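Local atomic coordinates of glycoside Hydrolase (Bacteroides uniformis, PDB entry 5T99), a protein that probably hydrolyses terminal beta-galactosidic linkages of agarose-derived oligosaccharides as a family 2 glycoside hydrolase, and binds the inhibitor galacto-isofagomine in its pocket. Residues Glu440-Pro443 against Thr444-Ser447; Val430-Tyr433 against Leu434-Cys438. One frame throughout, in Å; residues are numbered along the deposited sequence.

Contact 1 (Glu440-Pro443 against Thr444-Ser447); sequences ELDP and TRPS. With EDO (1,2-ethanediol), chain L; EDO (1,2-ethanediol), chain J.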
loop_
_atom_site.group_PDB
_atom_site.type_symbol
_atom_site.label_atom_id
_atom_site.label_comp_id
_atom_site.label_asym_id
_atom_site.label_seq_id
_atom_site.Cartn_x
_atom_site.Cartn_y
_atom_site.Cartn_z
ATOM N N GLU A 440 4.349 23.036 11.098
ATOM C CA GLU A 440 3.790 24.250 10.493
ATOM C C GLU A 440 2.540 23.896 9.698
ATOM O O GLU A 440 1.533 24.579 9.840
ATOM C CB GLU A 440 4.865 25.015 9.670
ATOM C CG GLU A 440 4.466 25.719 8.354
ATOM C CD GLU A 440 5.697 26.032 7.450
ATOM O OE1 GLU A 440 6.734 26.510 7.989
ATOM O OE2 GLU A 440 5.649 25.781 6.206
ATOM N N LEU A 441 2.585 22.819 8.909
ATOM C CA LEU A 441 1.500 22.500 7.965
ATOM C C LEU A 441 0.356 21.676 8.540
ATOM O O LEU A 441 -0.784 21.883 8.167
ATOM C CB LEU A 441 2.049 21.789 6.728
ATOM C CG LEU A 441 2.952 22.656 5.852
ATOM C CD1 LEU A 441 3.624 21.793 4.801
ATOM C CD2 LEU A 441 2.205 23.820 5.201
ATOM N N ASP A 442 0.659 20.732 9.423
ATOM C CA ASP A 442 -0.369 19.910 10.062
ATOM C C ASP A 442 0.051 19.522 11.493
ATOM O O ASP A 442 0.614 18.431 11.717
ATOM C CB ASP A 442 -0.689 18.663 9.217
ATOM C CG ASP A 442 -1.794 17.817 9.822
ATOM O OD1 ASP A 442 -2.766 18.418 10.346
ATOM O OD2 ASP A 442 -1.695 16.558 9.790
ATOM N N PRO A 443 -0.235 20.409 12.471
ATOM C CA PRO A 443 0.024 20.060 13.876
ATOM C C PRO A 443 -0.943 19.032 14.475
ATOM O O PRO A 443 -0.744 18.656 15.621
ATOM C CB PRO A 443 -0.104 21.397 14.602
ATOM C CG PRO A 443 -1.036 22.185 13.754
ATOM C CD PRO A 443 -0.751 21.784 12.337
ATOM N N THR A 444 -1.950 18.573 13.719
ATOM C CA THR A 444 -2.921 17.574 14.221
ATOM C C THR A 444 -2.419 16.127 14.169
ATOM O O THR A 444 -3.156 15.203 14.554
ATOM C CB THR A 444 -4.268 17.624 13.457
ATOM O OG1 THR A 444 -4.120 17.024 12.168
ATOM C CG2 THR A 444 -4.768 19.057 13.317
ATOM N N ARG A 445 -1.198 15.934 13.667
ATOM C CA ARG A 445 -0.584 14.619 13.544
ATOM C C ARG A 445 0.896 14.734 13.865
ATOM O O ARG A 445 1.547 15.668 13.401
ATOM C CB ARG A 445 -0.731 14.102 12.117
ATOM C CG ARG A 445 -2.154 13.762 11.697
ATOM C CD ARG A 445 -2.163 13.234 10.270
ATOM N NE ARG A 445 -3.507 12.999 9.743
ATOM C CZ ARG A 445 -4.335 13.927 9.266
ATOM N NH1 ARG A 445 -4.004 15.214 9.237
ATOM N NH2 ARG A 445 -5.534 13.555 8.815
ATOM N N PRO A 446 1.436 13.795 14.662
ATOM C CA PRO A 446 2.859 13.862 15.010
ATOM C C PRO A 446 3.803 13.503 13.876
ATOM O O PRO A 446 3.434 12.743 12.980
ATOM C CB PRO A 446 2.991 12.834 16.135
ATOM C CG PRO A 446 1.869 11.892 15.912
ATOM C CD PRO A 446 0.745 12.757 15.457
ATOM N N SER A 447 5.011 14.066 13.925
ATOM C CA SER A 447 6.105 13.650 13.060
ATOM C C SER A 447 6.793 12.428 13.654
ATOM O O SER A 447 6.777 12.206 14.863
ATOM C CB SER A 447 7.121 14.775 12.918
ATOM O OG SER A 447 7.699 15.113 14.169
HETATM C C1 EDO L . -1.862 25.432 11.813
HETATM O O1 EDO L . -0.574 25.680 11.245
HETATM C C2 EDO L . -2.799 24.831 10.771
HETATM O O2 EDO L . -2.668 25.520 9.528
HETATM C C1 EDO J . -8.719 14.674 9.672
HETATM O O1 EDO J . -7.956 15.727 9.028
HETATM C C2 EDO J . -10.154 14.568 9.142
HETATM O O2 EDO J . -10.416 13.307 8.489
HETATM O O HOH W 1 3.109 17.565 12.398
#
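Asp442 sends its carboxylate out opposite its own backbone nitrogen (chi1 -178°), and Thr444 turns OG1 in between its nitrogen and carbonyl carbon (chi1 75°), which puts OG1 beside Asp442 OD1; the two side chains cross at about a right angle. Thr444 OG1 donates to Asp442 OD1 at 2.7 Å, arriving on the syn side and somewhat out of the carboxylate plane; the amide of Thr444 adds only a weak bond to the same oxygen. The other oxygen takes the salt bridge from Arg445, whose extended chain carries NH1 to Asp442 OD2, 2.7 Å away. This salt bridge is skewed: OD2 lies in the guanidinium plane, but NH1 stands above the carboxylate, the two planes being 52° apart. All of this sits on a type I beta turn from Asp442 to Arg445, which follows helix 427-441 and leads into the barrel strand 447-451. One water bridges the turn, donating to Asp442 O and Arg445 O at 2.7 Å each. The carboxylate is gripped further by Tyr188 OH on OD1 and Trp412 NE1 on OD2, while backbone oxygens of Arg404, His406 and Val409 hold the guanidinium and fix its rotation. At the outer end, Arg445 NH2 makes a weak bond to a 1,2-ethanediol, probably from the crystallisation liquor.

Contact 2 (Val430-Tyr433 against Leu434-Cys438); sequences VAKY and LADIC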
loop_
_atom_site.group_PDB
_atom_site.type_symbol
_atom_site.label_atom_id
_atom_site.label_comp_id
_atom_site.label_asym_id
_atom_site.label_seq_id
_atom_site.Cartn_x
_atom_site.Cartn_y
_atom_site.Cartn_z
ATOM N N VAL A 430 18.839 18.616 9.880
ATOM C CA VAL A 430 18.033 18.223 8.729
ATOM C C VAL A 430 16.732 17.603 9.251
ATOM O O VAL A 430 15.657 17.900 8.733
ATOM C CB VAL A 430 18.799 17.273 7.769
ATOM C CG1 VAL A 430 17.970 16.979 6.524
ATOM C CG2 VAL A 430 20.136 17.874 7.348
ATOM N N ALA A 431 16.819 16.786 10.302
ATOM C CA ALA A 431 15.623 16.257 10.949
ATOM C C ALA A 431 14.696 17.366 11.486
ATOM O O ALA A 431 13.477 17.324 11.276
ATOM C CB ALA A 431 16.002 15.313 12.072
ATOM N N LYS A 432 15.269 18.338 12.199
ATOM C CA LYS A 432 14.483 19.478 12.697
ATOM C C LYS A 432 13.772 20.228 11.547
ATOM O O LYS A 432 12.580 20.519 11.621
ATOM C CB LYS A 432 15.370 20.441 13.487
ATOM C CG LYS A 432 14.606 21.523 14.238
ATOM C CD LYS A 432 15.553 22.504 14.898
ATOM C CE LYS A 432 14.805 23.580 15.659
ATOM N NZ LYS A 432 13.989 24.444 14.750
ATOM N N TYR A 433 14.527 20.507 10.490
ATOM C CA TYR A 433 14.025 21.192 9.306
ATOM C C TYR A 433 12.745 20.546 8.767
ATOM O O TYR A 433 11.752 21.242 8.515
ATOM C CB TYR A 433 15.148 21.241 8.247
ATOM C CG TYR A 433 14.730 21.558 6.838
ATOM C CD1 TYR A 433 14.257 22.820 6.490
ATOM C CD2 TYR A 433 14.826 20.602 5.840
ATOM C CE1 TYR A 433 13.883 23.115 5.178
ATOM C CE2 TYR A 433 14.454 20.885 4.532
ATOM C CZ TYR A 433 13.982 22.137 4.207
ATOM O OH TYR A 433 13.632 22.398 2.899
ATOM N N LEU A 434 12.775 19.225 8.610
ATOM C CA LEU A 434 11.618 18.473 8.117
ATOM C C LEU A 434 10.508 18.386 9.155
ATOM O O LEU A 434 9.343 18.493 8.811
ATOM C CB LEU A 434 12.023 17.059 7.682
ATOM C CG LEU A 434 13.001 17.017 6.509
ATOM C CD1 LEU A 434 13.573 15.615 6.344
ATOM C CD2 LEU A 434 12.348 17.510 5.216
ATOM N N ALA A 435 10.871 18.181 10.414
ATOM C CA ALA A 435 9.885 18.150 11.480
ATOM C C ALA A 435 9.168 19.490 11.652
ATOM O O ALA A 435 7.982 19.498 11.965
ATOM C CB ALA A 435 10.521 17.719 12.786
ATOM N N ASP A 436 9.878 20.612 11.468
ATOM C CA ASP A 436 9.249 21.938 11.597
ATOM C C ASP A 436 8.183 22.172 10.533
ATOM O O ASP A 436 7.130 22.707 10.841
ATOM C CB ASP A 436 10.277 23.073 11.561
ATOM C CG ASP A 436 11.161 23.117 12.798
ATOM O OD1 ASP A 436 10.827 22.474 13.824
ATOM O OD2 ASP A 436 12.217 23.797 12.731
ATOM N N ILE A 437 8.460 21.740 9.300
ATOM C CA ILE A 437 7.482 21.771 8.199
ATOM C C ILE A 437 6.238 20.936 8.515
ATOM O O ILE A 437 5.129 21.380 8.234
ATOM C CB ILE A 437 8.115 21.312 6.875
ATOM C CG1 ILE A 437 9.122 22.355 6.386
ATOM C CG2 ILE A 437 7.066 21.079 5.795
ATOM C CD1 ILE A 437 10.203 21.746 5.513
ATOM N N CYS A 438 6.419 19.750 9.098
ATOM C CA CYS A 438 5.276 18.951 9.575
ATOM C C CYS A 438 4.416 19.732 10.577
ATOM O O CYS A 438 3.186 19.773 10.449
ATOM C CB CYS A 438 5.722 17.628 10.200
ATOM S SG CYS A 438 6.499 16.478 9.049
#
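Tyr433 stands beside Ile437, one helical turn further on, both side chains pointing the same way. Tyr433 CB lies 3.1 Å from Leu434 N, simply the next residue in the chain. Beyond CG the ring divides its contacts: Tyr433 CD2 and CE2 each lie 4.0 Å from Leu434 CD2, while CE1 and CZ run under Ile437 CD1. Ile437 CD1 sits over one face of the Tyr433 ring, 4.2 Å from its centroid and 20° off the normal, a CH-pi contact displaced toward the rim. At the tip, OH is hydrogen-bonded to Ser392 OG of helix 388-403, which ties the ring to the neighbouring helix. One residue back, Lys432 runs straight to CE and bends only at the last torsion (chi4 -65°), which swings Lys432 NZ over to Asp436 OD2 at 2.8 Å. The ammonium takes the syn lone pair of that oxygen; OD1 forms a salt bridge with Arg439 instead, so the carboxylate joins two positive side chains along the helix. The backbone bond from Asp436 N to Lys432 O, 2.7 Å, belongs to the same helical turn. Leu434 touches Ile414, and Leu434 and Ile437 both touch Leu396 of helix 388-403. This is an amphipathic alpha-helix with an i to i+4 salt bridge on one side and an apolar side against strand 409-416 and helix 388-403, the helix of a beta-alpha-beta crossover in a TIM-type barrel.

Overall arrangement
Contact 2 comes first along the chain, in the body of helix 427-441; contact 1 follows at the end of that helix and in the turn running to strand 447-451. Their centres are 11 Å apart, and they meet where Ser447 packs against Ala435 and Cys438. Together they cover much of the path from helix to strand in the beta-alpha-beta unit that begins with strand 409-416, within the catalytic barrel domain. Helix 388-403 lies against both. Contact 1 also reaches strand 180-194 through Tyr188, so this return turn joins the barrel to a neighbouring beta-rich part. Strand 409-416 itself ends at Asn416, beside Glu417, both in the galacto-isofagomine pocket.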